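Local coordinates for protein oxidoreductase, Gfo/Idh/MocA family (Vibrio cholerae, PDB 1XEA) that probably acts as a nucleotide-dependent oxidoreductase of the Gfo/Idh/MocA family, with a Rossmann domain expected to hold an NAD-type cofactor, at residues S99-E102 against C103-Y107; L236-S239 against F240-K244. All coordinates share one frame; numbering follows the deposited sequence.

Contact 1. Residues S99-E102 against C103-Y107; sequences SAQE and CENLY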
loop_
_atom_site.group_PDB
_atom_site.type_symbol
_atom_site.label_atom_id
_atom_site.label_comp_id
_atom_site.label_asym_id
_atom_site.label_seq_id
_atom_site.Cartn_x
_atom_site.Cartn_y
_atom_site.Cartn_z
ATOM N N SER A 99 -12.625 26.123 -28.892
ATOM C CA SER A 99 -11.602 27.109 -29.212
ATOM C C SER A 99 -11.580 28.214 -28.177
ATOM O O SER A 99 -12.561 28.427 -27.468
ATOM C CB SER A 99 -11.851 27.712 -30.593
ATOM O OG SER A 99 -13.026 28.502 -30.602
ATOM N N ALA A 100 -10.452 28.911 -28.091
ATOM C CA ALA A 100 -10.307 30.001 -27.136
ATOM C C ALA A 100 -11.108 31.197 -27.615
ATOM O O ALA A 100 -11.666 31.947 -26.813
ATOM C CB ALA A 100 -8.842 30.379 -26.984
ATOM N N GLN A 101 -11.166 31.363 -28.932
ATOM C CA GLN A 101 -11.905 32.463 -29.533
ATOM C C GLN A 101 -13.345 32.456 -29.023
ATOM O O GLN A 101 -13.829 33.459 -28.497
ATOM C CB GLN A 101 -11.884 32.337 -31.063
ATOM C CG GLN A 101 -12.597 33.471 -31.803
ATOM C CD GLN A 101 -11.985 34.841 -31.521
ATOM O OE1 GLN A 101 -10.865 35.137 -31.948
ATOM N NE2 GLN A 101 -12.719 35.679 -30.793
ATOM N N GLU A 102 -14.022 31.320 -29.175
ATOM C CA GLU A 102 -15.401 31.178 -28.721
ATOM C C GLU A 102 -15.488 31.484 -27.236
ATOM O O GLU A 102 -16.412 32.159 -26.782
ATOM C CB GLU A 102 -15.905 29.758 -28.978
ATOM C CG GLU A 102 -15.848 29.350 -30.437
ATOM C CD GLU A 102 -16.550 28.034 -30.722
ATOM O OE1 GLU A 102 -17.794 27.978 -30.609
ATOM O OE2 GLU A 102 -15.854 27.051 -31.061
ATOM N N CYS A 103 -14.517 30.977 -26.485
ATOM C CA CYS A 103 -14.469 31.201 -25.049
ATOM C C CYS A 103 -14.428 32.688 -24.780
ATOM O O CYS A 103 -15.222 33.208 -24.001
ATOM C CB CYS A 103 -13.232 30.534 -24.441
ATOM S SG CYS A 103 -13.359 28.722 -24.266
ATOM N N GLU A 104 -13.495 33.376 -25.427
ATOM C CA GLU A 104 -13.376 34.811 -25.234
ATOM C C GLU A 104 -14.691 35.500 -25.593
ATOM O O GLU A 104 -15.153 36.372 -24.854
ATOM C CB GLU A 104 -12.215 35.347 -26.070
ATOM C CG GLU A 104 -10.891 34.669 -25.743
ATOM C CD GLU A 104 -9.783 35.086 -26.690
ATOM O OE1 GLU A 104 -10.006 35.025 -27.920
ATOM O OE2 GLU A 104 -8.687 35.463 -26.215
ATOM N N ASN A 105 -15.304 35.094 -26.708
ATOM C CA ASN A 105 -16.583 35.678 -27.137
ATOM C C ASN A 105 -17.640 35.525 -26.034
ATOM O O ASN A 105 -18.177 36.511 -25.530
ATOM C CB ASN A 105 -17.100 35.004 -28.422
ATOM C CG ASN A 105 -16.316 35.415 -29.666
ATOM O OD1 ASN A 105 -16.068 36.602 -29.897
ATOM N ND2 ASN A 105 -15.939 34.433 -30.481
ATOM N N LEU A 106 -17.931 34.277 -25.673
ATOM C CA LEU A 106 -18.913 33.981 -24.641
ATOM C C LEU A 106 -18.707 34.777 -23.347
ATOM O O LEU A 106 -19.679 35.227 -22.726
ATOM C CB LEU A 106 -18.928 32.478 -24.345
ATOM C CG LEU A 106 -19.532 31.626 -25.459
ATOM C CD1 LEU A 106 -19.235 30.157 -25.232
ATOM C CD2 LEU A 106 -21.030 31.875 -25.517
ATOM N N TYR A 107 -17.460 34.959 -22.922
ATOM C CA TYR A 107 -17.236 35.725 -21.703
ATOM C C TYR A 107 -17.410 37.205 -21.933
ATOM O O TYR A 107 -17.929 37.912 -21.067
ATOM C CB TYR A 107 -15.859 35.451 -21.092
ATOM C CG TYR A 107 -15.915 34.349 -20.069
ATOM C CD1 TYR A 107 -15.331 33.111 -20.322
ATOM C CD2 TYR A 107 -16.635 34.512 -18.883
ATOM C CE1 TYR A 107 -15.466 32.056 -19.433
ATOM C CE2 TYR A 107 -16.780 33.463 -17.982
ATOM C CZ TYR A 107 -16.194 32.234 -18.268
ATOM O OH TYR A 107 -16.365 31.168 -17.417
#
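The carbonyl of Ala100 receives Glu104 N at 2.7 Å, the shortest bond in the first turns of an alpha helix. Ahead of it in the series, the bond of Cys103 N to Ser99 O is weak; Asn105 N to Gln101 O and Leu106 N to Glu102 O, each 2.8 Å, continue it. Ser99 occupies the N-cap: its OG takes a weak bond from Glu102 N at 3.3 Å and in turn donates to Glu102 OE2 at 3.2 Å, using the anti lone pair of that oxygen. Glu102 OE1 has its own partner, Ser77 OG, in helix 76-85.

On the outer surface Gln101 sends CG anti to its nitrogen (chi1 -178°) and then bends at chi2, which brings its amide across that of Asn105 at a slant. The two amide planes lie 36° apart, and Gln101 NE2 comes 3.5 Å from Asn105 ND2; both are donors, so the amides touch there without a hydrogen bond. Glu104 crosses Gln101 at about a right angle and reaches Gln297 of helix 286-311, while buried Leu106 packs on helix 76-85. The helix start is thus capped by a serine whose hydroxyl serves as both acceptor and donor, and the nearby amide dipoles would be expected to favour the carboxylate form of Glu102.

Contact 2. Residues L236-S239 against F240-K244; sequences LFDS and FTQGK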
loop_
_atom_site.group_PDB
_atom_site.type_symbol
_atom_site.label_atom_id
_atom_site.label_comp_id
_atom_site.label_asym_id
_atom_site.label_seq_id
_atom_site.Cartn_x
_atom_site.Cartn_y
_atom_site.Cartn_z
ATOM N N LEU A 236 0.634 12.874 -1.599
ATOM C CA LEU A 236 0.508 12.122 -2.839
ATOM C C LEU A 236 -0.800 11.366 -2.788
ATOM O O LEU A 236 -0.927 10.385 -2.061
ATOM C CB LEU A 236 1.652 11.125 -2.999
ATOM C CG LEU A 236 1.940 10.559 -4.402
ATOM C CD1 LEU A 236 2.764 9.296 -4.223
ATOM C CD2 LEU A 236 0.678 10.249 -5.161
ATOM N N PHE A 237 -1.777 11.823 -3.561
ATOM C CA PHE A 237 -3.073 11.165 -3.590
ATOM C C PHE A 237 -3.172 10.229 -4.789
ATOM O O PHE A 237 -2.973 10.655 -5.927
ATOM C CB PHE A 237 -4.190 12.198 -3.656
ATOM C CG PHE A 237 -4.206 13.146 -2.502
ATOM C CD1 PHE A 237 -3.599 14.390 -2.597
ATOM C CD2 PHE A 237 -4.863 12.810 -1.325
ATOM C CE1 PHE A 237 -3.659 15.301 -1.533
ATOM C CE2 PHE A 237 -4.932 13.708 -0.251
ATOM C CZ PHE A 237 -4.329 14.954 -0.357
ATOM N N ASP A 238 -3.472 8.959 -4.527
ATOM C CA ASP A 238 -3.605 7.951 -5.585
ATOM C C ASP A 238 -5.056 7.839 -6.061
ATOM O O ASP A 238 -5.377 7.034 -6.939
ATOM C CB ASP A 238 -3.113 6.588 -5.076
ATOM C CG ASP A 238 -3.653 6.258 -3.703
ATOM O OD1 ASP A 238 -3.315 6.970 -2.731
ATOM O OD2 ASP A 238 -4.431 5.297 -3.579
ATOM N N SER A 239 -5.929 8.640 -5.465
ATOM C CA SER A 239 -7.334 8.658 -5.835
ATOM C C SER A 239 -7.976 9.879 -5.177
ATOM O O SER A 239 -7.281 10.739 -4.629
ATOM C CB SER A 239 -8.048 7.387 -5.363
ATOM O OG SER A 239 -8.296 7.402 -3.974
ATOM N N PHE A 240 -9.299 9.959 -5.230
ATOM C CA PHE A 240 -9.989 11.066 -4.616
ATOM C C PHE A 240 -10.357 10.748 -3.170
ATOM O O PHE A 240 -10.832 11.616 -2.457
ATOM C CB PHE A 240 -11.246 11.413 -5.422
ATOM C CG PHE A 240 -10.958 11.882 -6.818
ATOM C CD1 PHE A 240 -11.470 11.192 -7.913
ATOM C CD2 PHE A 240 -10.122 12.983 -7.042
ATOM C CE1 PHE A 240 -11.149 11.591 -9.211
ATOM C CE2 PHE A 240 -9.793 13.391 -8.342
ATOM C CZ PHE A 240 -10.303 12.692 -9.432
ATOM N N THR A 241 -10.113 9.525 -2.712
ATOM C CA THR A 241 -10.500 9.182 -1.346
ATOM C C THR A 241 -9.339 8.885 -0.424
ATOM O O THR A 241 -9.456 9.014 0.789
ATOM C CB THR A 241 -11.441 7.960 -1.329
ATOM O OG1 THR A 241 -10.696 6.772 -1.627
ATOM C CG2 THR A 241 -12.530 8.137 -2.355
ATOM N N GLN A 242 -8.221 8.481 -1.008
ATOM C CA GLN A 242 -7.041 8.138 -0.243
ATOM C C GLN A 242 -5.800 8.879 -0.680
ATOM O O GLN A 242 -5.650 9.246 -1.854
ATOM C CB GLN A 242 -6.773 6.656 -0.376
ATOM C CG GLN A 242 -7.550 5.816 0.578
ATOM C CD GLN A 242 -7.131 4.372 0.483
ATOM O OE1 GLN A 242 -7.418 3.563 1.383
ATOM N NE2 GLN A 242 -6.443 4.029 -0.621
ATOM N N GLY A 243 -4.898 9.067 0.278
ATOM C CA GLY A 243 -3.647 9.731 -0.006
ATOM C C GLY A 243 -2.692 9.577 1.151
ATOM O O GLY A 243 -3.090 9.206 2.256
ATOM N N LYS A 244 -1.421 9.848 0.905
ATOM C CA LYS A 244 -0.463 9.760 1.978
ATOM C C LYS A 244 0.213 11.107 2.169
ATOM O O LYS A 244 0.422 11.847 1.212
ATOM C CB LYS A 244 0.554 8.645 1.715
ATOM C CG LYS A 244 0.981 8.496 0.278
ATOM C CD LYS A 244 1.927 7.310 0.074
ATOM C CE LYS A 244 1.221 5.965 0.215
ATOM N NZ LYS A 244 1.991 4.845 -0.428
#
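The ring of Phe237 meets the returning strand with its edge: Gln242 O lies there, in the ring plane, 3.7 Å from CD2, and Gly243 CA approaches the same CD2 atom obliquely at 3.6 Å. Phe237 projects from the face opposite to Leu236 and Lys244, and its chi1 of -60° sets CG beside the backbone nitrogen. The carboxylate of Asp238 and the amide of Gln242 are inclined at 52°; Asp238 OD2 and Gln242 NE2 are 3.8 Å apart, too long for a hydrogen bond.

Leu236 and Lys244 form the antiparallel hydrogen-bonded pair. Leu236 N gives to Lys244 O at 3.0 Å, and Lys244 N returns a bond to Leu236 O at 3.1 Å. Around the turn Ser239 OG accepts two backbone N-H groups, Thr241 N at 3.1 Å in an ST turn and Gln242 N at 3.2 Å, so one hydroxyl ties the bend together.

This is the tip of the beta hairpin 233-237/242-247, flanked in its mixed sheet by strands 223-230 and 250-255. Tyr129 meets the Phe237 ring and bonds Ser239 O, Phe240 reaches loop residues Arg123, Ile126 and Lys266, and Gln242 packs on Gln242 of a second subunit.

In the fold
From the N terminus, the chain lays down four of the five strands of the Rossmann domain's parallel sheet before contact 1, which opens helix 100-112, the crossover from strand 90-93 to strand 117-120, the strand that completes the sheet. It then enters the mixed sheet, where contact 2 closes the turn from strand 233-237 to strand 242-247. Both contacts are local and in series, neither nesting nor crossing. The centres of contact 1 and contact 2 lie about 34 Å apart, on opposite sides of the chain's centre; the nearest atoms of contact 1 and contact 2 are about 21 Å apart. Helix 286-311, at the end of the modelled chain, returns to pack on contact 1, while residues soon after strand 117-120, among them Tyr129, meet contact 2.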